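PDB 7CT3: mutual gliding motility protein C (MglC) from Myxococcus xanthus DK 1622, which probably helps control cell polarity in gliding motility as a Roadblock/LC7-domain protein that interacts with its paralog MglB. Local coordinates for residues M23-I28 with T63-T68; T55-A60 with T81-V86; S9-V14 with D31-D36; V69-V74 with K104-L109. All coordinates share one frame; numbering follows the deposited sequence.

Interaction 1: residues M23-I28 with T63-T68; sequences MGFDGI and TLKTGT. With NA (sodium ion), chain B.
Phe25 and Lys65 meet at the surface of the Roadblock/LC7 domain, where the hairpin turn after strand 17-24 comes up against the loop that follows helix 44-61. The contact is a cation-pi and CH-pi pair. Lys65 lays the end of its chain over one face of the Phe25 ring: CE sits 3.4 Å from the ring centroid, only 11° off the normal, and NZ lies 4.3 Å from the same centroid. A lysine suits this place because its polarised CE can rest on the pi cloud while the ammonium carries on to the carboxylate of Glu62, its salt-bridge partner. A bend at chi3 (-149°) breaks the extended run of the chain, and the two side chains slide past each other in opposite directions. The ring also packs on Leu85 and meets the ring of Phe91, so an alanine here would probably leave the Lys65 methylenes without their aromatic platform and open a gap beside Leu85.

Hydrogen bonds shape each segment separately. Residues Gly24 to Gly27 form a type I turn, and Asp26 OD1 accepts from Ile28 N in an Asx turn; Gly27, with positive phi, is well suited to its position. In the other segment Thr63 O takes two bonds from Thr66, one from N and one from OG1 at 2.7 Å.

Metal coordination fixes the loop beyond Lys65. The sodium ion is held by the carbonyls of Leu64, Thr66 and Val69 and by two waters, with Leu64 O at 2.3 Å from the ion.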
loop_
_atom_site.group_PDB
_atom_site.type_symbol
_atom_site.label_atom_id
_atom_site.label_comp_id
_atom_site.label_asym_id
_atom_site.label_seq_id
_atom_site.Cartn_x
_atom_site.Cartn_y
_atom_site.Cartn_z
HETATM N N MSE A 23 -5.024 5.908 -14.991
HETATM C CA MSE A 23 -5.078 7.294 -14.565
HETATM C C MSE A 23 -3.768 7.963 -14.978
HETATM O O MSE A 23 -2.716 7.339 -14.924
HETATM C CB MSE A 23 -5.284 7.314 -13.045
HETATM C CG MSE A 23 -5.056 8.646 -12.379
HETATM SE SE MSE A 23 -6.615 9.791 -12.600
HETATM C CE MSE A 23 -8.154 8.710 -12.028
ATOM N N GLY A 24 -3.836 9.227 -15.407
ATOM C CA GLY A 24 -2.634 9.989 -15.705
ATOM C C GLY A 24 -2.073 10.666 -14.463
ATOM O O GLY A 24 -2.862 11.014 -13.574
ATOM N N PHE A 25 -0.758 10.886 -14.410
ATOM C CA PHE A 25 -0.101 11.720 -13.368
ATOM C C PHE A 25 -0.559 13.182 -13.512
ATOM O O PHE A 25 -0.400 13.957 -12.551
ATOM C CB PHE A 25 1.418 11.551 -13.425
ATOM C CG PHE A 25 1.889 10.185 -13.000
ATOM C CD1 PHE A 25 1.771 9.777 -11.679
ATOM C CD2 PHE A 25 2.429 9.298 -13.918
ATOM C CE1 PHE A 25 2.203 8.519 -11.283
ATOM C CE2 PHE A 25 2.859 8.042 -13.521
ATOM C CZ PHE A 25 2.746 7.653 -12.204
ATOM N N ASP A 26 -1.144 13.546 -14.658
ATOM C CA ASP A 26 -1.816 14.861 -14.870
ATOM C C ASP A 26 -3.197 14.871 -14.193
ATOM O O ASP A 26 -3.873 15.903 -14.283
ATOM C CB ASP A 26 -1.912 15.218 -16.358
ATOM C CG ASP A 26 -2.726 14.270 -17.227
ATOM O OD1 ASP A 26 -3.247 13.262 -16.703
ATOM O OD2 ASP A 26 -2.821 14.547 -18.437
ATOM N N GLY A 27 -3.605 13.771 -13.546
ATOM C CA GLY A 27 -4.868 13.677 -12.784
ATOM C C GLY A 27 -6.080 13.459 -13.680
ATOM O O GLY A 27 -7.211 13.617 -13.188
ATOM N N ILE A 28 -5.872 13.096 -14.946
ATOM C CA ILE A 28 -6.973 12.811 -15.913
ATOM C C ILE A 28 -7.085 11.293 -16.085
ATOM O O ILE A 28 -6.092 10.677 -16.518
ATOM C CB ILE A 28 -6.734 13.539 -17.250
ATOM C CG1 ILE A 28 -6.699 15.061 -17.067
ATOM C CG2 ILE A 28 -7.760 13.115 -18.295
ATOM C CD1 ILE A 28 -7.865 15.619 -16.280
ATOM N N THR A 63 5.300 8.092 -6.489
ATOM C CA THR A 63 6.442 7.272 -5.994
ATOM C C THR A 63 6.744 6.129 -6.976
ATOM O O THR A 63 7.911 5.690 -7.014
ATOM C CB THR A 63 6.212 6.769 -4.562
ATOM O OG1 THR A 63 5.132 5.836 -4.541
ATOM C CG2 THR A 63 5.944 7.892 -3.581
ATOM N N LEU A 64 5.761 5.678 -7.764
ATOM C CA LEU A 64 5.945 4.589 -8.768
ATOM C C LEU A 64 7.000 4.961 -9.817
ATOM O O LEU A 64 7.561 4.037 -10.423
ATOM C CB LEU A 64 4.616 4.295 -9.462
ATOM C CG LEU A 64 3.567 3.585 -8.614
ATOM C CD1 LEU A 64 2.195 3.702 -9.260
ATOM C CD2 LEU A 64 3.949 2.125 -8.409
ATOM N N LYS A 65 7.232 6.252 -10.059
ATOM C CA LYS A 65 8.211 6.732 -11.072
ATOM C C LYS A 65 9.652 6.446 -10.627
ATOM O O LYS A 65 10.541 6.490 -11.495
ATOM C CB LYS A 65 8.025 8.228 -11.331
ATOM C CG LYS A 65 6.708 8.596 -11.993
ATOM C CD LYS A 65 6.670 10.033 -12.455
ATOM C CE LYS A 65 5.283 10.624 -12.399
ATOM N NZ LYS A 65 5.298 12.085 -12.636
ATOM N N THR A 66 9.893 6.191 -9.338
ATOM C CA THR A 66 11.236 5.814 -8.822
ATOM C C THR A 66 11.500 4.351 -9.186
ATOM O O THR A 66 10.542 3.566 -9.146
ATOM C CB THR A 66 11.365 6.025 -7.310
ATOM O OG1 THR A 66 10.544 5.053 -6.667
ATOM C CG2 THR A 66 10.977 7.416 -6.869
ATOM N N GLY A 67 12.748 4.019 -9.519
ATOM C CA GLY A 67 13.159 2.673 -9.966
ATOM C C GLY A 67 12.759 1.587 -8.982
ATOM O O GLY A 67 12.284 0.533 -9.432
ATOM N N THR A 68 12.910 1.831 -7.679
ATOM C CA THR A 68 12.758 0.792 -6.622
ATOM C C THR A 68 11.279 0.494 -6.356
ATOM O O THR A 68 10.963 -0.674 -6.074
ATOM C CB THR A 68 13.463 1.200 -5.325
ATOM O OG1 THR A 68 14.832 1.458 -5.638
ATOM C CG2 THR A 68 13.374 0.135 -4.253
HETATM NA NA NA B . 8.927 2.182 -10.295
HETATM O O HOH W 1 10.040 2.780 -12.420
HETATM O O HOH W 2 7.575 0.614 -11.483
#

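Interaction 2: residues T55-A60 with T81-V86; sequences TQLRNA and TVMRLV
In the Roadblock/LC7 fold a long helix packs on one face of the antiparallel sheet, and here Leu57 of helix 44-61 meets Thr81 and Met83 of strand 79-87. The short axes run 10.2 Å apart at 38°, an ordinary helix-on-sheet spacing filled by side chains. Thr81 and Met83 alternate with Val82, whose CB points to the other face of the sheet, toward helix 102-117.

Leu57 carries the contact. Its branch tip CD2 comes tip to tip with Thr81, 3.2 Å from OG1 and 3.7 Å from the methyl CG2, while Leu57 CD1 stays farther from that methyl. The Thr81 hydroxyl would be costly in so buried a place without a partner, but it is hydrogen-bonded to the carbonyl of Val74 in the neighbouring strand 71-75. A chi1 of 67° sets OG1 between the backbone N and the carbonyl carbon; this rotation turns the hydroxyl to the Val74 carbonyl while the methyl packs on Leu57.

Met83, a selenomethionine in this crystal, crosses Leu57 obliquely. Its chain runs straight through chi2 and then bends at chi3 (-85°), which carries the methyl CE to 3.6 Å from Leu57 CD2. Such a flexible, unbranched chain suits the space between helix and strand, where Leu64, Phe91 and Val93 also border it. The short side chain of Ala60, one turn along the helix, leaves room for the Met83 methyl, with Ala60 CB 4.5 Å from Met83 CE. The selenium itself rests against the helix backbone, with Met83 SE 3.6 Å from Leu57 O.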
loop_
_atom_site.group_PDB
_atom_site.type_symbol
_atom_site.label_atom_id
_atom_site.label_comp_id
_atom_site.label_asym_id
_atom_site.label_seq_id
_atom_site.Cartn_x
_atom_site.Cartn_y
_atom_site.Cartn_z
ATOM N N THR A 55 -7.563 12.154 -4.781
ATOM C CA THR A 55 -6.468 13.162 -4.709
ATOM C C THR A 55 -5.193 12.497 -4.179
ATOM O O THR A 55 -4.114 12.699 -4.784
ATOM C CB THR A 55 -6.842 14.353 -3.823
ATOM O OG1 THR A 55 -7.992 14.961 -4.406
ATOM C CG2 THR A 55 -5.730 15.374 -3.700
ATOM N N GLN A 56 -5.325 11.737 -3.088
ATOM C CA GLN A 56 -4.187 11.130 -2.348
ATOM C C GLN A 56 -3.613 9.952 -3.145
ATOM O O GLN A 56 -2.381 9.780 -3.115
ATOM C CB GLN A 56 -4.629 10.728 -0.941
ATOM C CG GLN A 56 -5.169 11.890 -0.118
ATOM C CD GLN A 56 -4.336 13.142 -0.265
ATOM O OE1 GLN A 56 -3.120 13.137 -0.062
ATOM N NE2 GLN A 56 -4.990 14.237 -0.619
ATOM N N LEU A 57 -4.455 9.179 -3.841
ATOM C CA LEU A 57 -3.995 8.081 -4.735
ATOM C C LEU A 57 -2.981 8.647 -5.733
ATOM O O LEU A 57 -1.890 8.076 -5.856
ATOM C CB LEU A 57 -5.181 7.451 -5.477
ATOM C CG LEU A 57 -6.103 6.579 -4.632
ATOM C CD1 LEU A 57 -7.318 6.140 -5.433
ATOM C CD2 LEU A 57 -5.364 5.367 -4.098
ATOM N N ARG A 58 -3.329 9.738 -6.418
ATOM C CA ARG A 58 -2.468 10.321 -7.482
ATOM C C ARG A 58 -1.182 10.870 -6.843
ATOM O O ARG A 58 -0.122 10.760 -7.479
ATOM C CB ARG A 58 -3.229 11.383 -8.280
ATOM C CG ARG A 58 -2.544 11.782 -9.582
ATOM C CD ARG A 58 -2.472 13.289 -9.763
ATOM N NE ARG A 58 -1.670 13.889 -8.703
ATOM C CZ ARG A 58 -0.345 14.037 -8.727
ATOM N NH1 ARG A 58 0.363 13.659 -9.780
ATOM N NH2 ARG A 58 0.269 14.576 -7.689
ATOM N N ASN A 59 -1.261 11.426 -5.631
ATOM C CA ASN A 59 -0.073 11.947 -4.899
ATOM C C ASN A 59 0.885 10.784 -4.606
ATOM O O ASN A 59 2.076 10.901 -4.944
ATOM C CB ASN A 59 -0.457 12.677 -3.610
ATOM C CG ASN A 59 -1.154 14.000 -3.849
ATOM O OD1 ASN A 59 -1.079 14.576 -4.935
ATOM N ND2 ASN A 59 -1.836 14.493 -2.831
ATOM N N ALA A 60 0.392 9.709 -3.988
ATOM C CA ALA A 60 1.200 8.522 -3.612
ATOM C C ALA A 60 1.705 7.812 -4.876
ATOM O O ALA A 60 2.841 7.292 -4.854
ATOM C CB ALA A 60 0.397 7.598 -2.730
ATOM N N THR A 81 -6.687 -0.000 -2.177
ATOM C CA THR A 81 -6.203 0.262 -3.552
ATOM C C THR A 81 -4.843 -0.402 -3.742
ATOM O O THR A 81 -4.108 -0.585 -2.746
ATOM C CB THR A 81 -6.165 1.756 -3.887
ATOM O OG1 THR A 81 -5.169 2.383 -3.081
ATOM C CG2 THR A 81 -7.511 2.422 -3.695
ATOM N N VAL A 82 -4.567 -0.772 -4.987
ATOM C CA VAL A 82 -3.256 -1.274 -5.474
ATOM C C VAL A 82 -2.976 -0.534 -6.772
ATOM O O VAL A 82 -3.854 -0.479 -7.633
ATOM C CB VAL A 82 -3.271 -2.794 -5.724
ATOM C CG1 VAL A 82 -1.865 -3.313 -5.971
ATOM C CG2 VAL A 82 -3.947 -3.555 -4.602
HETATM N N MSE A 83 -1.759 -0.001 -6.898
HETATM C CA MSE A 83 -1.376 0.767 -8.069
HETATM C C MSE A 83 -0.016 0.297 -8.573
HETATM O O MSE A 83 0.868 0.001 -7.771
HETATM C CB MSE A 83 -1.316 2.255 -7.723
HETATM C CG MSE A 83 -2.646 2.845 -7.354
HETATM SE SE MSE A 83 -2.388 4.653 -6.697
HETATM C CE MSE A 83 -1.968 4.387 -4.800
ATOM N N ARG A 84 0.122 0.256 -9.906
ATOM C CA ARG A 84 1.376 -0.058 -10.572
ATOM C C ARG A 84 1.589 0.906 -11.744
ATOM O O ARG A 84 0.593 1.431 -12.282
ATOM C CB ARG A 84 1.387 -1.501 -11.088
ATOM C CG ARG A 84 1.469 -2.548 -9.989
ATOM C CD ARG A 84 1.688 -3.955 -10.512
ATOM N NE ARG A 84 2.107 -4.782 -9.393
ATOM C CZ ARG A 84 3.362 -5.096 -9.086
ATOM N NH1 ARG A 84 4.373 -4.720 -9.851
ATOM N NH2 ARG A 84 3.598 -5.825 -8.014
ATOM N N LEU A 85 2.849 1.111 -12.128
ATOM C CA LEU A 85 3.252 2.010 -13.237
ATOM C C LEU A 85 2.971 1.323 -14.576
ATOM O O LEU A 85 3.320 0.144 -14.722
ATOM C CB LEU A 85 4.741 2.339 -13.091
ATOM C CG LEU A 85 5.243 3.480 -13.970
ATOM C CD1 LEU A 85 4.599 4.795 -13.559
ATOM C CD2 LEU A 85 6.759 3.578 -13.903
ATOM N N VAL A 86 2.371 2.036 -15.529
ATOM C CA VAL A 86 2.165 1.503 -16.909
ATOM C C VAL A 86 2.993 2.317 -17.917
ATOM O O VAL A 86 3.359 1.741 -18.950
ATOM C CB VAL A 86 0.674 1.410 -17.286
ATOM C CG1 VAL A 86 0.003 0.229 -16.601
ATOM C CG2 VAL A 86 -0.079 2.682 -16.984
#

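Interaction 3: residues S9-V14 with D31-D36; sequences SVVNQV and DTFQKD
Val11 of helix 4-13 packs on Phe33 of strand 29-34, joining the N-terminal helix of the Roadblock/LC7 fold to an outermost strand of its sheet. From CB outward, every carbon of the valine finds something. CB itself, pointing toward the strand, lies 3.9 Å from Phe33 CD1. Of the two methyls, CG1 turns toward the end of the strand: it is anti to the backbone N (chi1 172°), a position that places it 4.1 Å from Lys35 N and about as far from the ring atom CD1. CG2 faces the strand backbone instead, 3.5 Å from Phe33 O, and also touches CD1. The side chains cross at a slant, and the approach to the ring is oblique. A branched residue suits the site because one methyl meets the strand backbone at Phe33 O while the other lies by Lys35 N and the ring; Ala17 and Cys20 of strand 17-24 also pack against it. Without the two methyls, as with an alanine here, Phe33 CD1 and the strand carbonyl would probably lose their packing partner and a gap would open between helix and strand.

Phe33 spreads its ring along the helix, where Leu7 and Glu8 also touch it. The large flat ring suits a place where a strand residue must reach across to the helix and shield its apolar side chains, though part of it stays exposed. Nearer the solvent, Asn12 comes obliquely to the same ring, with its OD1 4.5 Å from Phe33 CE1.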
loop_
_atom_site.group_PDB
_atom_site.type_symbol
_atom_site.label_atom_id
_atom_site.label_comp_id
_atom_site.label_asym_id
_atom_site.label_seq_id
_atom_site.Cartn_x
_atom_site.Cartn_y
_atom_site.Cartn_z
ATOM N N SER A 9 -11.049 -7.835 -16.916
ATOM C CA SER A 9 -10.467 -9.121 -16.448
ATOM C C SER A 9 -10.084 -9.009 -14.967
ATOM O O SER A 9 -10.388 -9.947 -14.202
ATOM C CB SER A 9 -9.293 -9.531 -17.294
ATOM O OG SER A 9 -8.671 -10.689 -16.755
ATOM N N VAL A 10 -9.467 -7.895 -14.564
ATOM C CA VAL A 10 -9.045 -7.682 -13.147
ATOM C C VAL A 10 -10.294 -7.701 -12.258
ATOM O O VAL A 10 -10.329 -8.484 -11.293
ATOM C CB VAL A 10 -8.243 -6.381 -12.965
ATOM C CG1 VAL A 10 -7.975 -6.096 -11.495
ATOM C CG2 VAL A 10 -6.937 -6.418 -13.739
ATOM N N VAL A 11 -11.291 -6.877 -12.581
ATOM C CA VAL A 11 -12.517 -6.724 -11.744
ATOM C C VAL A 11 -13.221 -8.085 -11.656
ATOM O O VAL A 11 -13.665 -8.442 -10.552
ATOM C CB VAL A 11 -13.432 -5.609 -12.285
ATOM C CG1 VAL A 11 -14.770 -5.573 -11.563
ATOM C CG2 VAL A 11 -12.746 -4.253 -12.195
ATOM N N ASN A 12 -13.274 -8.831 -12.760
ATOM C CA ASN A 12 -13.963 -10.147 -12.835
ATOM C C ASN A 12 -13.261 -11.158 -11.915
ATOM O O ASN A 12 -13.966 -11.986 -11.322
ATOM C CB ASN A 12 -14.063 -10.652 -14.277
ATOM C CG ASN A 12 -15.096 -9.912 -15.104
ATOM O OD1 ASN A 12 -15.927 -9.173 -14.576
ATOM N ND2 ASN A 12 -15.065 -10.117 -16.411
ATOM N N GLN A 13 -11.934 -11.081 -11.775
ATOM C CA GLN A 13 -11.124 -12.093 -11.043
ATOM C C GLN A 13 -11.084 -11.799 -9.535
ATOM O O GLN A 13 -10.877 -12.747 -8.770
ATOM C CB GLN A 13 -9.696 -12.138 -11.587
ATOM C CG GLN A 13 -9.572 -12.792 -12.952
ATOM C CD GLN A 13 -8.130 -12.843 -13.392
ATOM O OE1 GLN A 13 -7.328 -13.607 -12.860
ATOM N NE2 GLN A 13 -7.786 -12.012 -14.362
ATOM N N VAL A 14 -11.233 -10.540 -9.115
ATOM C CA VAL A 14 -10.957 -10.115 -7.709
ATOM C C VAL A 14 -12.285 -9.899 -6.979
ATOM O O VAL A 14 -13.011 -8.955 -7.351
ATOM C CB VAL A 14 -10.073 -8.855 -7.661
ATOM C CG1 VAL A 14 -9.866 -8.362 -6.236
ATOM C CG2 VAL A 14 -8.731 -9.082 -8.344
ATOM N N ASP A 31 -9.195 5.406 -18.769
ATOM C CA ASP A 31 -10.161 4.298 -18.989
ATOM C C ASP A 31 -10.473 3.647 -17.642
ATOM O O ASP A 31 -9.656 3.774 -16.712
ATOM C CB ASP A 31 -9.633 3.292 -20.017
ATOM C CG ASP A 31 -10.717 2.596 -20.830
ATOM O OD1 ASP A 31 -11.907 2.727 -20.466
ATOM O OD2 ASP A 31 -10.365 1.935 -21.831
ATOM N N THR A 32 -11.635 3.003 -17.541
ATOM C CA THR A 32 -12.078 2.279 -16.325
ATOM C C THR A 32 -12.951 1.093 -16.722
ATOM O O THR A 32 -13.501 1.089 -17.853
ATOM C CB THR A 32 -12.825 3.199 -15.345
ATOM O OG1 THR A 32 -12.726 2.624 -14.043
ATOM C CG2 THR A 32 -14.286 3.402 -15.685
ATOM N N PHE A 33 -13.050 0.126 -15.812
ATOM C CA PHE A 33 -14.153 -0.860 -15.743
ATOM C C PHE A 33 -14.641 -0.918 -14.293
ATOM O O PHE A 33 -13.813 -1.189 -13.410
ATOM C CB PHE A 33 -13.714 -2.235 -16.244
ATOM C CG PHE A 33 -14.872 -3.191 -16.350
ATOM C CD1 PHE A 33 -15.294 -3.913 -15.244
ATOM C CD2 PHE A 33 -15.589 -3.304 -17.532
ATOM C CE1 PHE A 33 -16.386 -4.764 -15.332
ATOM C CE2 PHE A 33 -16.675 -4.161 -17.619
ATOM C CZ PHE A 33 -17.073 -4.886 -16.518
ATOM N N GLN A 34 -15.928 -0.639 -14.063
ATOM C CA GLN A 34 -16.551 -0.625 -12.712
ATOM C C GLN A 34 -17.412 -1.877 -12.527
ATOM O O GLN A 34 -18.098 -2.281 -13.494
ATOM C CB GLN A 34 -17.405 0.625 -12.508
ATOM C CG GLN A 34 -16.597 1.910 -12.511
ATOM C CD GLN A 34 -17.312 3.063 -11.850
ATOM O OE1 GLN A 34 -18.477 2.973 -11.460
ATOM N NE2 GLN A 34 -16.607 4.171 -11.725
ATOM N N LYS A 35 -17.357 -2.464 -11.327
ATOM C CA LYS A 35 -18.326 -3.473 -10.828
ATOM C C LYS A 35 -19.745 -3.007 -11.184
ATOM O O LYS A 35 -20.201 -2.010 -10.590
ATOM C CB LYS A 35 -18.163 -3.640 -9.315
ATOM C CG LYS A 35 -19.076 -4.666 -8.658
ATOM C CD LYS A 35 -18.810 -6.089 -9.105
ATOM C CE LYS A 35 -19.631 -7.113 -8.349
ATOM N NZ LYS A 35 -19.176 -7.262 -6.946
ATOM N N ASP A 36 -20.394 -3.680 -12.139
ATOM C CA ASP A 36 -21.805 -3.423 -12.538
ATOM C C ASP A 36 -22.742 -4.267 -11.665
ATOM O O ASP A 36 -23.821 -3.756 -11.288
ATOM C CB ASP A 36 -22.030 -3.727 -14.023
ATOM C CG ASP A 36 -23.470 -3.540 -14.476
ATOM O OD1 ASP A 36 -24.052 -2.483 -14.157
ATOM O OD2 ASP A 36 -24.003 -4.460 -15.132
#

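Interaction 4: residues V69-V74 with K104-L109; sequences VSEVSV and KGRYVL. With NA (sodium ion), chain B.
Glu71 and Arg106 form a salt bridge between strand 71-75 and helix 102-117 of the Roadblock/LC7 fold, close to the dimer interface. The tight part is the grip on one oxygen: Arg106 NE and NH2 both donate to Glu71 OE1, at 3.1 and 3.2 Å. This atom lies in the plane of the guanidinium, at its edge, whereas the carboxylate is turned 74° from that plane; NH2 uses the syn lone pair and NE comes from above the carboxylate. The bend at chi3 (57°) swings the guanidinium round to meet the acid. Glu71 OE1 also accepts from Asn75 ND2 of the second subunit, whose strand pairs antiparallel with 71-74. With three donors on one oxygen of a buried residue, the acid is likely to stay ionised.

The looser side is bridged by solvent. Even at their closest CA pair, Glu71 and Arg106, the backbones are 8.5 Å apart, and a water fills in between. Long, flexible side chains suit such a gap. Glu71 OE2 receives a 2.5 Å bond from this water, which also donates to Arg106 O at 2.7 Å.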
loop_
_atom_site.group_PDB
_atom_site.type_symbol
_atom_site.label_atom_id
_atom_site.label_comp_id
_atom_site.label_asym_id
_atom_site.label_seq_id
_atom_site.Cartn_x
_atom_site.Cartn_y
_atom_site.Cartn_z
ATOM N N VAL A 69 10.410 1.505 -6.414
ATOM C CA VAL A 69 8.963 1.357 -6.077
ATOM C C VAL A 69 8.259 0.671 -7.253
ATOM O O VAL A 69 8.321 1.205 -8.383
ATOM C CB VAL A 69 8.320 2.710 -5.731
ATOM C CG1 VAL A 69 6.830 2.567 -5.468
ATOM C CG2 VAL A 69 9.010 3.374 -4.546
ATOM N N SER A 70 7.619 -0.473 -7.001
ATOM C CA SER A 70 6.884 -1.260 -8.024
ATOM C C SER A 70 5.369 -1.240 -7.758
ATOM O O SER A 70 4.610 -1.438 -8.716
ATOM C CB SER A 70 7.423 -2.661 -8.093
ATOM O OG SER A 70 7.302 -3.299 -6.835
ATOM N N GLU A 71 4.935 -1.007 -6.516
ATOM C CA GLU A 71 3.507 -1.145 -6.120
ATOM C C GLU A 71 3.208 -0.214 -4.939
ATOM O O GLU A 71 4.027 -0.146 -4.003
ATOM C CB GLU A 71 3.257 -2.623 -5.822
ATOM C CG GLU A 71 1.855 -2.987 -5.382
ATOM C CD GLU A 71 1.825 -4.396 -4.800
ATOM O OE1 GLU A 71 2.313 -4.570 -3.670
ATOM O OE2 GLU A 71 1.371 -5.326 -5.498
ATOM N N VAL A 72 2.082 0.498 -4.996
ATOM C CA VAL A 72 1.644 1.441 -3.930
ATOM C C VAL A 72 0.175 1.165 -3.603
ATOM O O VAL A 72 -0.599 0.892 -4.537
ATOM C CB VAL A 72 1.871 2.903 -4.355
ATOM C CG1 VAL A 72 1.419 3.876 -3.279
ATOM C CG2 VAL A 72 3.326 3.150 -4.727
ATOM N N SER A 73 -0.175 1.234 -2.318
ATOM C CA SER A 73 -1.564 1.125 -1.800
ATOM C C SER A 73 -1.868 2.329 -0.911
ATOM O O SER A 73 -1.032 2.670 -0.052
ATOM C CB SER A 73 -1.771 -0.162 -1.047
ATOM O OG SER A 73 -1.662 -1.270 -1.921
ATOM N N VAL A 74 -3.024 2.952 -1.122
ATOM C CA VAL A 74 -3.579 3.991 -0.213
ATOM C C VAL A 74 -4.966 3.504 0.197
ATOM O O VAL A 74 -5.843 3.395 -0.690
ATOM C CB VAL A 74 -3.601 5.375 -0.884
ATOM C CG1 VAL A 74 -4.240 6.425 0.006
ATOM C CG2 VAL A 74 -2.203 5.814 -1.299
ATOM N N LYS A 104 -5.316 -11.425 -3.606
ATOM C CA LYS A 104 -5.648 -11.764 -5.014
ATOM C C LYS A 104 -5.551 -10.485 -5.857
ATOM O O LYS A 104 -4.979 -10.548 -6.954
ATOM C CB LYS A 104 -7.026 -12.429 -5.082
ATOM C CG LYS A 104 -7.431 -12.945 -6.456
ATOM C CD LYS A 104 -6.617 -14.130 -6.926
ATOM C CE LYS A 104 -6.992 -14.601 -8.315
ATOM N NZ LYS A 104 -8.440 -14.902 -8.424
ATOM N N GLY A 105 -6.065 -9.360 -5.352
ATOM C CA GLY A 105 -5.968 -8.053 -6.031
ATOM C C GLY A 105 -4.533 -7.735 -6.423
ATOM O O GLY A 105 -4.288 -7.412 -7.599
ATOM N N ARG A 106 -3.607 -7.835 -5.468
ATOM C CA ARG A 106 -2.166 -7.523 -5.671
ATOM C C ARG A 106 -1.600 -8.455 -6.749
ATOM O O ARG A 106 -0.913 -7.963 -7.670
ATOM C CB ARG A 106 -1.413 -7.644 -4.343
ATOM C CG ARG A 106 -1.793 -6.585 -3.319
ATOM C CD ARG A 106 -1.014 -6.703 -2.020
ATOM N NE ARG A 106 0.422 -6.635 -2.257
ATOM C CZ ARG A 106 1.295 -7.617 -2.045
ATOM N NH1 ARG A 106 0.909 -8.778 -1.538
ATOM N NH2 ARG A 106 2.571 -7.425 -2.328
ATOM N N TYR A 107 -1.911 -9.750 -6.658
ATOM C CA TYR A 107 -1.429 -10.790 -7.602
ATOM C C TYR A 107 -1.967 -10.496 -9.009
ATOM O O TYR A 107 -1.178 -10.436 -9.967
ATOM C CB TYR A 107 -1.821 -12.182 -7.101
ATOM C CG TYR A 107 -1.684 -13.261 -8.140
ATOM C CD1 TYR A 107 -0.450 -13.814 -8.443
ATOM C CD2 TYR A 107 -2.789 -13.704 -8.847
ATOM C CE1 TYR A 107 -0.320 -14.796 -9.412
ATOM C CE2 TYR A 107 -2.675 -14.678 -9.821
ATOM C CZ TYR A 107 -1.438 -15.232 -10.100
ATOM O OH TYR A 107 -1.326 -16.199 -11.055
ATOM N N VAL A 108 -3.279 -10.303 -9.140
ATOM C CA VAL A 108 -3.926 -10.106 -10.470
ATOM C C VAL A 108 -3.401 -8.805 -11.103
ATOM O O VAL A 108 -3.129 -8.812 -12.314
ATOM C CB VAL A 108 -5.460 -10.134 -10.371
ATOM C CG1 VAL A 108 -6.106 -9.711 -11.678
ATOM C CG2 VAL A 108 -5.959 -11.511 -9.955
ATOM N N LEU A 109 -3.237 -7.725 -10.336
ATOM C CA LEU A 109 -2.740 -6.456 -10.929
ATOM C C LEU A 109 -1.297 -6.645 -11.413
ATOM O O LEU A 109 -0.966 -6.101 -12.484
ATOM C CB LEU A 109 -2.855 -5.291 -9.943
ATOM C CG LEU A 109 -2.950 -3.930 -10.630
ATOM C CD1 LEU A 109 -4.277 -3.795 -11.367
ATOM C CD2 LEU A 109 -2.764 -2.790 -9.647
HETATM NA NA NA B . 8.927 2.182 -10.295
HETATM O O HOH W 3 0.133 -5.521 -7.614
HETATM O O HOH W 1 10.040 2.780 -12.420
HETATM O O HOH W 2 7.575 0.614 -11.483
#

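How the interactions relate
Interaction 3 opens first, alternates with interaction 1, and closes before interactions 2 and 4 open; interaction 2 alternates with interactions 1 and 4. Interactions 1, 2 and 3 reach the same antiparallel sheet, and strand 71-75 of interaction 4 pairs with strand 79-87 of interaction 2. Centres of interactions 1 and 2 lie about 7 Å apart, and Arg58 NH1 probably bonds to Phe25 O at 2.9 Å. Interaction 3 is about 21 Å from interaction 1 and about 17 Å from interaction 2, centre to centre, but helices 4-13 and 102-117 bring it against interaction 4. Interactions 1 and 4 share the sodium ion, so the metal loop leads directly into the strand that extends the sheet across the dimer.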